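Local coordinates for protein osa (PDB 4O7K) that acts as a plasmid fertility inhibition factor of the ParB/Srx superfamily and suppresses the oncogenicity of Agrobacterium tumefaciens, at residues 20-25 with 73-78. The protein carries 1 engineered substitution. Residues are numbered along the deposited sequence; the frame is centred on the assembly and turned at random.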
# COMPACT_ATOMS: atom_id res chain seq x y z
N LYS A 20 9.72 -0.22 -16.26
CA LYS A 20 10.94 0.54 -16.49
C LYS A 20 11.37 1.37 -15.27
O LYS A 20 12.55 1.41 -14.95
CB LYS A 20 10.77 1.44 -17.70
CG LYS A 20 10.46 0.65 -18.96
CD LYS A 20 10.51 1.51 -20.20
CE LYS A 20 10.34 0.64 -21.43
NZ LYS A 20 11.41 -0.40 -21.51
N GLU A 21 10.42 2.03 -14.61
CA GLU A 21 10.75 2.81 -13.42
C GLU A 21 11.34 1.90 -12.36
O GLU A 21 12.31 2.26 -11.69
CB GLU A 21 9.52 3.53 -12.86
CG GLU A 21 9.00 4.65 -13.74
CD GLU A 21 7.69 5.23 -13.25
OE1 GLU A 21 7.16 4.74 -12.24
OE2 GLU A 21 7.18 6.18 -13.89
N LEU A 22 10.77 0.71 -12.23
CA LEU A 22 11.25 -0.27 -11.26
C LEU A 22 12.63 -0.79 -11.64
O LEU A 22 13.48 -1.01 -10.76
CB LEU A 22 10.26 -1.44 -11.15
CG LEU A 22 9.01 -1.13 -10.33
CD1 LEU A 22 7.92 -2.16 -10.60
CD2 LEU A 22 9.35 -1.10 -8.84
N ALA A 23 12.86 -0.97 -12.93
CA ALA A 23 14.16 -1.46 -13.40
C ALA A 23 15.26 -0.42 -13.19
O ALA A 23 16.40 -0.78 -12.91
CB ALA A 23 14.07 -1.87 -14.88
N GLN A 24 14.91 0.86 -13.32
CA GLN A 24 15.85 1.97 -13.14
C GLN A 24 16.21 2.19 -11.67
O GLN A 24 17.38 2.39 -11.32
CB GLN A 24 15.27 3.27 -13.71
CG GLN A 24 15.19 3.32 -15.23
CD GLN A 24 14.32 4.47 -15.72
OE1 GLN A 24 13.79 5.25 -14.93
NE2 GLN A 24 14.15 4.56 -17.04
N SER A 25 15.19 2.17 -10.82
CA SER A 25 15.37 2.41 -9.40
C SER A 25 15.85 1.17 -8.65
O SER A 25 16.01 1.21 -7.43
CB SER A 25 14.06 2.88 -8.78
OG SER A 25 13.12 1.81 -8.74
N GLY A 73 5.86 0.96 -3.20
CA GLY A 73 4.66 1.56 -3.78
C GLY A 73 4.45 1.30 -5.27
O GLY A 73 3.35 0.92 -5.69
N LEU A 74 5.49 1.50 -6.07
CA LEU A 74 5.39 1.27 -7.51
C LEU A 74 5.11 -0.20 -7.84
O LEU A 74 4.38 -0.50 -8.78
CB LEU A 74 6.67 1.70 -8.23
CG LEU A 74 7.00 3.19 -8.27
CD1 LEU A 74 8.21 3.41 -9.16
CD2 LEU A 74 5.81 4.03 -8.74
N ALA A 75 5.71 -1.11 -7.08
CA ALA A 75 5.48 -2.54 -7.31
C ALA A 75 4.05 -2.91 -6.90
O ALA A 75 3.41 -3.74 -7.56
CB ALA A 75 6.48 -3.37 -6.55
N PHE A 76 3.59 -2.32 -5.81
CA PHE A 76 2.24 -2.57 -5.30
C PHE A 76 1.22 -2.09 -6.32
O PHE A 76 0.26 -2.80 -6.64
CB PHE A 76 2.06 -1.86 -3.95
CG PHE A 76 0.72 -2.06 -3.33
CD1 PHE A 76 0.48 -3.13 -2.47
CD2 PHE A 76 -0.31 -1.16 -3.57
CE1 PHE A 76 -0.75 -3.29 -1.87
CE2 PHE A 76 -1.54 -1.32 -2.96
CZ PHE A 76 -1.77 -2.39 -2.12
N TYR A 77 1.45 -0.87 -6.83
CA TYR A 77 0.64 -0.26 -7.87
C TYR A 77 0.56 -1.18 -9.08
O TYR A 77 -0.53 -1.46 -9.58
CB TYR A 77 1.25 1.10 -8.25
CG TYR A 77 0.52 1.92 -9.30
CD1 TYR A 77 -0.83 1.74 -9.58
CD2 TYR A 77 1.21 2.90 -10.00
CE1 TYR A 77 -1.47 2.52 -10.54
CE2 TYR A 77 0.60 3.67 -10.95
CZ TYR A 77 -0.74 3.48 -11.22
OH TYR A 77 -1.32 4.27 -12.18
N ARG A 78 1.71 -1.67 -9.55
CA ARG A 78 1.76 -2.58 -10.69
C ARG A 78 0.97 -3.86 -10.47
O ARG A 78 0.24 -4.32 -11.35
CB ARG A 78 3.21 -2.92 -11.04
CG ARG A 78 3.35 -3.93 -12.16
CD ARG A 78 4.80 -4.23 -12.47
NE ARG A 78 4.92 -5.17 -13.59
CZ ARG A 78 4.90 -6.49 -13.46
NH1 ARG A 78 4.77 -7.05 -12.26
NH2 ARG A 78 5.02 -7.27 -14.52
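Leu22 and Leu74 illustrate how two nearly antiparallel helices can be joined by side chains that slide past each other in opposite directions, the CD2 methyl of Leu22 coming against CB of Leu74. Leu22 takes a large share of the contact with its forked end: CD2 lies 3.9 Å from Leu74 CB and also packs against the backbone N of Ala75. Its other methyl, CD1, turns along the helix past Ala75 CA to lie 4.2 Å from Arg78 CD. The leucine thus spans one turn of its partner, from Leu74 to the aliphatic stem of Arg78. Leu74 answers with its own fork, which Glu21 crosses at about a right angle. Leu74 CD1 sits 3.9 Å from Glu21 CB and 3.5 Å from Glu21 OE1, a carboxylate oxygen meeting a methyl group in van der Waals contact. With CG anti to its carbonyl carbon (chi1 -69°) and the chain extended beyond, Glu21 lays its carboxylate beside this methyl pair.

The pairing docks the C-terminal end of the long helix 4-24 against the start of helix 73-81, which follows directly on strand 67-72 of the three-stranded antiparallel sheet in this member of the ParB/Srx superfamily. Their segment axes approach to 10.2 Å at an angle of 153°, in a largely apolar joint at the protein surface.

Charged groups border it. Glu21 OE2 forms a salt bridge with Arg17, one turn back on its own helix, whereas Arg78, extended from CG to NE, bridges to Asp19 and so ties the two helices together beside Leu22. Further out, Ser25 grips Glu21 O twice: OG (3.1 Å) and N reach that oxygen from opposite faces of its carbonyl plane. Asn72 accepts from Ala75 N through its side-chain oxygen at the start of helix 73-81, and also touches Leu22.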